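Local coordinates for protein putative acetyltransferase Ta0821 (Thermoplasma acidophilum DSM 1728, PDB 3C26) that probably acts as an acyltransferase of the GNAT (acetyltransferase) family, its acceptor substrate not being established, at residues V64-S68 with G69-A73; W127-P130 with S131-L134; N197-D201 with G202-V206. All blocks are in the same frame, centred on the assembly; numbering follows the deposited sequence. Where two conformers were deposited one is given.

Interaction 1. Residues V64-S68 with G69-A73; sequences VLRVS and GRPVA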
loop_
_atom_site.group_PDB
_atom_site.type_symbol
_atom_site.label_atom_id
_atom_site.label_comp_id
_atom_site.label_asym_id
_atom_site.label_seq_id
_atom_site.Cartn_x
_atom_site.Cartn_y
_atom_site.Cartn_z
ATOM N N VAL A 64 -4.122 -17.682 -24.987
ATOM C CA VAL A 64 -3.797 -18.579 -23.890
ATOM C C VAL A 64 -2.596 -19.441 -24.154
ATOM O O VAL A 64 -2.179 -19.656 -25.298
ATOM C CB VAL A 64 -4.998 -19.510 -23.509
ATOM C CG1 VAL A 64 -6.215 -18.653 -23.049
ATOM C CG2 VAL A 64 -5.375 -20.470 -24.663
ATOM N N LEU A 65 -1.998 -19.857 -23.045
ATOM C CA LEU A 65 -1.047 -20.948 -23.030
ATOM C C LEU A 65 -1.854 -22.187 -22.706
ATOM O O LEU A 65 -2.699 -22.175 -21.800
ATOM C CB LEU A 65 0.089 -20.744 -22.023
ATOM C CG LEU A 65 1.211 -19.791 -22.418
ATOM C CD1 LEU A 65 2.276 -19.842 -21.323
ATOM C CD2 LEU A 65 1.785 -20.170 -23.685
ATOM N N ARG A 66 -1.617 -23.247 -23.473
ATOM C CA ARG A 66 -2.319 -24.514 -23.275
ATOM C C ARG A 66 -1.371 -25.650 -22.974
ATOM O O ARG A 66 -0.297 -25.753 -23.553
ATOM C CB ARG A 66 -3.088 -24.958 -24.530
ATOM C CG ARG A 66 -4.142 -24.006 -25.011
ATOM C CD ARG A 66 -5.004 -24.707 -26.059
ATOM N NE ARG A 66 -5.869 -23.725 -26.662
ATOM C CZ ARG A 66 -7.053 -23.397 -26.184
ATOM N NH1 ARG A 66 -7.519 -24.025 -25.132
ATOM N NH2 ARG A 66 -7.765 -22.457 -26.773
ATOM N N VAL A 67 -1.828 -26.487 -22.057
ATOM C CA VAL A 67 -1.190 -27.752 -21.722
ATOM C C VAL A 67 -2.187 -28.851 -22.088
ATOM O O VAL A 67 -3.273 -28.946 -21.535
ATOM C CB VAL A 67 -0.846 -27.844 -20.256
ATOM C CG1 VAL A 67 -0.448 -29.282 -19.907
ATOM C CG2 VAL A 67 0.264 -26.775 -19.882
ATOM N N SER A 68 -1.811 -29.660 -23.067
ATOM C CA SER A 68 -2.685 -30.726 -23.551
ATOM C C SER A 68 -4.107 -30.211 -23.788
ATOM O O SER A 68 -5.098 -30.811 -23.361
ATOM C CB SER A 68 -2.692 -31.901 -22.574
ATOM O OG SER A 68 -1.376 -32.156 -22.066
ATOM N N GLY A 69 -4.160 -29.060 -24.460
ATOM C CA GLY A 69 -5.407 -28.437 -24.907
ATOM C C GLY A 69 -6.098 -27.647 -23.831
ATOM O O GLY A 69 -7.085 -26.962 -24.096
ATOM N N ARG A 70 -5.592 -27.765 -22.605
ATOM C CA ARG A 70 -6.206 -27.069 -21.456
ATOM C C ARG A 70 -5.595 -25.706 -21.246
ATOM O O ARG A 70 -4.396 -25.599 -21.171
ATOM C CB ARG A 70 -6.074 -27.864 -20.141
ATOM C CG ARG A 70 -6.977 -29.098 -19.999
ATOM C CD ARG A 70 -6.632 -29.881 -18.709
ATOM N NE ARG A 70 -5.339 -30.566 -18.811
ATOM C CZ ARG A 70 -4.199 -30.108 -18.314
ATOM N NH1 ARG A 70 -4.156 -28.951 -17.641
ATOM N NH2 ARG A 70 -3.094 -30.812 -18.504
ATOM N N PRO A 71 -6.419 -24.658 -21.162
ATOM C CA PRO A 71 -5.817 -23.344 -20.922
ATOM C C PRO A 71 -5.235 -23.204 -19.514
ATOM O O PRO A 71 -5.880 -23.623 -18.551
ATOM C CB PRO A 71 -6.975 -22.383 -21.128
ATOM C CG PRO A 71 -8.201 -23.181 -20.873
ATOM C CD PRO A 71 -7.882 -24.583 -21.316
ATOM N N VAL A 72 -4.013 -22.648 -19.407
ATOM C CA VAL A 72 -3.384 -22.462 -18.080
ATOM C C VAL A 72 -3.035 -20.980 -17.745
ATOM O O VAL A 72 -2.764 -20.613 -16.597
ATOM C CB VAL A 72 -2.140 -23.427 -17.863
ATOM C CG1 VAL A 72 -2.555 -24.929 -18.002
ATOM C CG2 VAL A 72 -0.979 -23.063 -18.804
ATOM N N ALA A 73 -3.085 -20.139 -18.767
ATOM C CA ALA A 73 -2.773 -18.694 -18.632
ATOM C C ALA A 73 -3.476 -17.903 -19.724
ATOM O O ALA A 73 -3.769 -18.421 -20.841
ATOM C CB ALA A 73 -1.279 -18.436 -18.713
#
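V67 and R70 face each other across a tight reversal of the chain and exchange two backbone hydrogen bonds: V67 N reaches R70 O at 2.9 Å, and R70 N returns to V67 O at 2.8 Å. Farther from the turn the ladder resumes out of step. V72 N gives a nearly straight bond to L65 O (2.8 Å), whereas L65 N bonds to A73 O at 3.2 Å. The extra residue in the second strand makes a beta bulge, and the strand axes meet at 128°, well short of antiparallel.

The two arginines use their flat groups differently. R66, extended from CG to NE, brings NH1 to G69 O at 3.1 Å; the acceptor lies at the edge of the guanidinium, while the donor stands above the carbonyl plane. V64 CG2 sits 3.6 Å above the plane of this R66 group, over its centre, and salt bridges from NE to D9 and from NH2 to D15 further fix its rotation. With an alanine in place of R66, the carboxylates of D9 and D15 would probably lose their common cation and G69 O its side-chain donor. R70 instead bends at chi3 (-71°), folding its guanidinium back so that V67 O lies 3.5 Å from its plane, over the centre of one face.

Apolar contacts fill in around the ladder. V67 and V72 cross at about a right angle, CG2 of the former 3.9 Å from CG1 of the latter, and L65 CB touches V72 CG2; both L65 and V72 also pack on L101 of helix 101-113. V64 CB meets P71 CB beside the R66 side chain.

The whole is a beta hairpin with a two-residue loop, S68 and G69, in a type I' turn, corresponding to the hairpin between the second and third strands of the GNAT fold.

Interaction 2. Residues W127-P130 with S131-L134; sequences WNEP and SLRL. With EDO (1,2-ethanediol), chain I.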
loop_
_atom_site.group_PDB
_atom_site.type_symbol
_atom_site.label_atom_id
_atom_site.label_comp_id
_atom_site.label_asym_id
_atom_site.label_seq_id
_atom_site.Cartn_x
_atom_site.Cartn_y
_atom_site.Cartn_z
ATOM N N TRP A 127 3.279 -1.519 -6.684
ATOM C CA TRP A 127 3.687 -2.512 -5.634
ATOM C C TRP A 127 3.949 -3.916 -6.189
ATOM O O TRP A 127 4.383 -4.829 -5.479
ATOM C CB TRP A 127 2.606 -2.623 -4.548
ATOM C CG TRP A 127 1.189 -2.840 -5.073
ATOM C CD1 TRP A 127 0.199 -1.885 -5.132
ATOM C CD2 TRP A 127 0.590 -4.050 -5.526
ATOM N NE1 TRP A 127 -0.935 -2.415 -5.645
ATOM C CE2 TRP A 127 -0.745 -3.749 -5.874
ATOM C CE3 TRP A 127 1.054 -5.366 -5.699
ATOM C CZ2 TRP A 127 -1.632 -4.713 -6.389
ATOM C CZ3 TRP A 127 0.160 -6.338 -6.191
ATOM C CH2 TRP A 127 -1.157 -6.002 -6.534
ATOM N N ASN A 128 3.654 -4.107 -7.475
ATOM C CA ASN A 128 3.738 -5.447 -8.071
ATOM C C ASN A 128 5.131 -5.693 -8.611
ATOM O O ASN A 128 5.378 -5.716 -9.802
ATOM C CB ASN A 128 2.661 -5.681 -9.122
ATOM C CG ASN A 128 2.570 -7.124 -9.516
ATOM O OD1 ASN A 128 3.361 -7.934 -9.046
ATOM N ND2 ASN A 128 1.568 -7.480 -10.343
ATOM N N GLU A 129 6.029 -5.885 -7.660
ATOM C CA GLU A 129 7.433 -5.951 -7.936
ATOM C C GLU A 129 7.810 -7.063 -8.917
ATOM O O GLU A 129 8.624 -6.829 -9.789
ATOM C CB GLU A 129 8.245 -6.074 -6.654
ATOM C CG GLU A 129 9.702 -5.785 -6.850
ATOM C CD GLU A 129 10.022 -4.300 -7.154
ATOM O OE1 GLU A 129 9.193 -3.414 -6.937
ATOM O OE2 GLU A 129 11.149 -4.037 -7.614
ATOM N N PRO A 130 7.266 -8.295 -8.742
ATOM C CA PRO A 130 7.591 -9.367 -9.695
ATOM C C PRO A 130 7.154 -9.017 -11.129
ATOM O O PRO A 130 7.860 -9.274 -12.086
ATOM C CB PRO A 130 6.783 -10.543 -9.144
ATOM C CG PRO A 130 6.775 -10.295 -7.672
ATOM C CD PRO A 130 6.542 -8.823 -7.565
ATOM N N SER A 131 5.988 -8.427 -11.269
ATOM C CA SER A 131 5.524 -8.032 -12.597
ATOM C C SER A 131 6.341 -6.874 -13.156
ATOM O O SER A 131 6.636 -6.849 -14.328
ATOM C CB SER A 131 4.047 -7.683 -12.584
ATOM O OG SER A 131 3.297 -8.817 -12.175
ATOM N N LEU A 132 6.729 -5.935 -12.296
ATOM C CA LEU A 132 7.555 -4.772 -12.721
ATOM C C LEU A 132 8.927 -5.283 -13.188
ATOM O O LEU A 132 9.498 -4.823 -14.165
ATOM C CB LEU A 132 7.717 -3.769 -11.575
ATOM C CG LEU A 132 6.488 -2.930 -11.120
ATOM C CD1 LEU A 132 6.763 -2.201 -9.814
ATOM C CD2 LEU A 132 6.084 -1.941 -12.186
ATOM N N ARG A 133 9.458 -6.237 -12.452
ATOM C CA ARG A 133 10.733 -6.880 -12.825
ATOM C C ARG A 133 10.619 -7.633 -14.154
ATOM O O ARG A 133 11.521 -7.620 -14.986
ATOM C CB ARG A 133 11.209 -7.842 -11.725
ATOM C CG ARG A 133 11.580 -7.128 -10.410
ATOM C CD ARG A 133 12.684 -6.084 -10.605
ATOM N NE ARG A 133 13.955 -6.704 -10.982
ATOM C CZ ARG A 133 14.811 -7.323 -10.155
ATOM N NH1 ARG A 133 14.553 -7.444 -8.851
ATOM N NH2 ARG A 133 15.943 -7.834 -10.655
ATOM N N LEU A 134 9.480 -8.256 -14.359
ATOM C CA LEU A 134 9.235 -9.055 -15.589
ATOM C C LEU A 134 9.204 -8.125 -16.808
ATOM O O LEU A 134 9.934 -8.331 -17.787
ATOM C CB LEU A 134 7.913 -9.839 -15.467
ATOM C CG LEU A 134 7.467 -10.508 -16.773
ATOM C CD1 LEU A 134 8.545 -11.504 -17.142
ATOM C CD2 LEU A 134 6.146 -11.170 -16.683
HETATM C C1 EDO I . 10.808 -1.552 -11.194
HETATM O O1 EDO I . 10.873 -2.732 -10.376
HETATM C C2 EDO I . 12.129 -1.315 -11.902
HETATM O O2 EDO I . 12.394 -2.443 -12.727
HETATM O O HOH W 1 12.984 -5.765 -7.397
#
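N128 is the N-cap of helix 129-138, and its contact with S131 illustrates how a helix start is capped by a side chain. With CG anti to the backbone N (chi1 -168°), the amide of N128 turns its OD1 to S131 N, a weak capping bond of 3.5 Å; the same oxygen also accepts a hydrogen bond from W27 NE1. The i to i+4 backbone bonds begin at once: L132 N donates to N128 O at 2.8 Å, R133 N to E129 O at 2.9 Å and L134 N to P130 O at 3.0 Å. On the helix surface E129 bends at chi2 and crosses R133 obliquely. Their charged atoms do not touch, E129 OE2 and R133 NH1 being 5.0 Å apart, but one water bridges these two atoms, and an ethanediol, probably from the crystallisation liquor, bonds weakly to OE2. The other oxygen, OE1, forms a salt bridge to K38 of the second subunit, so this helix start also meets the dimer interface.

S131 and L132 pack on V124 of strand 119-125, and L132 also on T260 and W262 of strand 258-265, while L134 touches M103 and M106 of helix 101-113.

Interaction 3. Residues N197-D201 with G202-V206; sequences NLIVD and GSTFV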
loop_
_atom_site.group_PDB
_atom_site.type_symbol
_atom_site.label_atom_id
_atom_site.label_comp_id
_atom_site.label_asym_id
_atom_site.label_seq_id
_atom_site.Cartn_x
_atom_site.Cartn_y
_atom_site.Cartn_z
ATOM N N ASN A 197 -18.408 8.447 -21.861
ATOM C CA ASN A 197 -17.586 8.185 -20.690
ATOM C C ASN A 197 -16.501 9.225 -20.493
ATOM O O ASN A 197 -15.558 8.974 -19.814
ATOM C CB ASN A 197 -16.913 6.809 -20.768
ATOM C CG ASN A 197 -17.891 5.672 -20.622
ATOM O OD1 ASN A 197 -18.561 5.315 -21.567
ATOM N ND2 ASN A 197 -17.939 5.071 -19.448
ATOM N N LEU A 198 -16.653 10.388 -21.105
ATOM C CA LEU A 198 -15.670 11.439 -20.981
ATOM C C LEU A 198 -16.257 12.751 -20.471
ATOM O O LEU A 198 -17.380 13.149 -20.784
ATOM C CB LEU A 198 -14.966 11.654 -22.331
ATOM C CG LEU A 198 -14.019 10.535 -22.746
ATOM C CD1 LEU A 198 -13.800 10.486 -24.263
ATOM C CD2 LEU A 198 -12.678 10.697 -22.011
ATOM N N ILE A 199 -15.450 13.397 -19.648
ATOM C CA ILE A 199 -15.693 14.743 -19.167
ATOM C C ILE A 199 -14.496 15.506 -19.711
ATOM O O ILE A 199 -13.366 15.345 -19.243
ATOM C CB ILE A 199 -15.754 14.868 -17.650
ATOM C CG1 ILE A 199 -16.922 14.038 -17.108
ATOM C CG2 ILE A 199 -15.904 16.320 -17.237
ATOM C CD1 ILE A 199 -17.000 14.038 -15.609
ATOM N N VAL A 200 -14.750 16.252 -20.781
ATOM C CA VAL A 200 -13.704 17.009 -21.468
ATOM C C VAL A 200 -14.153 18.428 -21.653
ATOM O O VAL A 200 -15.222 18.708 -22.209
ATOM C CB VAL A 200 -13.342 16.429 -22.841
ATOM C CG1 VAL A 200 -12.281 17.326 -23.532
ATOM C CG2 VAL A 200 -12.825 15.009 -22.694
ATOM N N ASP A 201 -13.320 19.331 -21.162
ATOM C CA ASP A 201 -13.641 20.745 -21.207
ATOM C C ASP A 201 -12.437 21.565 -20.762
ATOM O O ASP A 201 -12.084 21.618 -19.577
ATOM C CB ASP A 201 -14.813 20.992 -20.275
ATOM C CG ASP A 201 -15.451 22.325 -20.476
ATOM O OD1 ASP A 201 -15.118 23.023 -21.446
ATOM O OD2 ASP A 201 -16.320 22.652 -19.660
ATOM N N GLY A 202 -11.817 22.209 -21.730
ATOM C CA GLY A 202 -10.629 23.021 -21.469
ATOM C C GLY A 202 -9.446 22.152 -21.137
ATOM O O GLY A 202 -8.939 21.428 -22.006
ATOM N N SER A 203 -9.001 22.222 -19.876
ATOM C CA SER A 203 -7.881 21.383 -19.396
ATOM C C SER A 203 -8.340 20.138 -18.679
ATOM O O SER A 203 -7.532 19.294 -18.308
ATOM C CB SER A 203 -6.920 22.141 -18.480
ATOM O OG SER A 203 -6.104 23.020 -19.214
ATOM N N THR A 204 -9.647 20.037 -18.482
ATOM C CA THR A 204 -10.234 18.834 -17.873
ATOM C C THR A 204 -10.376 17.711 -18.917
ATOM O O THR A 204 -10.894 17.874 -19.996
ATOM C CB THR A 204 -11.604 19.074 -17.225
ATOM O OG1 THR A 204 -11.538 20.193 -16.326
ATOM C CG2 THR A 204 -11.993 17.862 -16.442
ATOM N N PHE A 205 -9.829 16.562 -18.578
ATOM C CA PHE A 205 -9.930 15.408 -19.441
ATOM C C PHE A 205 -9.962 14.185 -18.544
ATOM O O PHE A 205 -8.934 13.712 -18.088
ATOM C CB PHE A 205 -8.768 15.374 -20.422
ATOM C CG PHE A 205 -8.939 14.388 -21.542
ATOM C CD1 PHE A 205 -8.856 14.782 -22.856
ATOM C CD2 PHE A 205 -9.248 13.078 -21.270
ATOM C CE1 PHE A 205 -9.029 13.858 -23.884
ATOM C CE2 PHE A 205 -9.421 12.160 -22.271
ATOM C CZ PHE A 205 -9.305 12.537 -23.582
ATOM N N VAL A 206 -11.185 13.740 -18.251
ATOM C CA VAL A 206 -11.458 12.631 -17.355
ATOM C C VAL A 206 -12.279 11.509 -18.010
ATOM O O VAL A 206 -13.319 11.710 -18.632
ATOM C CB VAL A 206 -12.244 13.112 -16.067
ATOM C CG1 VAL A 206 -12.516 11.974 -15.091
ATOM C CG2 VAL A 206 -11.492 14.219 -15.373
#
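A first torsion of -168° swings the F205 ring anti to its own nitrogen, while V200 keeps CG2 anti to the carbonyl carbon; the two side chains, pointing the same way from neighbouring strands, thus come to lie side by side. V200 CG2 sits over one face of the ring, 4.0 Å from the F205 centroid and 11° off the ring normal, a well-centred CH-pi contact. L198 adds a second methyl: its CD2 approaches F205 CE2 obliquely, at 3.6 Å. The aromatic ring is thus held by two aliphatic residues of the facing strand, one above it and one at a slant.

I199 and V206 pair on the other face, where I199 CB and V206 CB are 4.2 Å apart and D201 and T204 follow nearer the turn. The backbone beneath is regular. I199 N and V206 O bond at 2.9 Å, the donor in the carbonyl plane, and V206 N answers to I199 O at the same length. D201 and T204 repeat the exchange more loosely: D201 N to T204 O and T204 N to D201 O are each 3.1 Å. Between these, at the non-hydrogen-bonded pair V200 and F205, V200 CA also makes a CA-H...O contact to T204 O. The axes run at 172°, nearly antiparallel, and a type II' turn closes the hairpin with G202 and S203 at its corners; G202 adopts a positive phi there, and a CB on it would collide with D201 O.

Strand 198-200 is flanked on its other edge by strand 164-168, through backbone bonds from L198 and V200 to V164, while strand 204-211 borders strand 214-221. F205 also stacks on F175 and meets Y168 edge-to-face, and helix 187-193 packs on L198 and V200 through H191.

In the fold
The three contacts show how short-range order is distributed along one chain. They come in series, interaction 1 first, then interaction 2, then interaction 3, and none touches another. Interactions 1 and 2, both in the GNAT part of the chain, have centres about 23 Å apart; helix 101-113 packs against side chains of each, linking the hairpin of strands 62-67 and 70-79 to the start of helix 129-138. Interaction 3 is a second hairpin, its centre about 42 Å from that of interaction 1 and about 31 Å from that of interaction 2. Two tight hairpins thus lie on opposite sides of the chain's centre, while the capped helix also meets the second subunit.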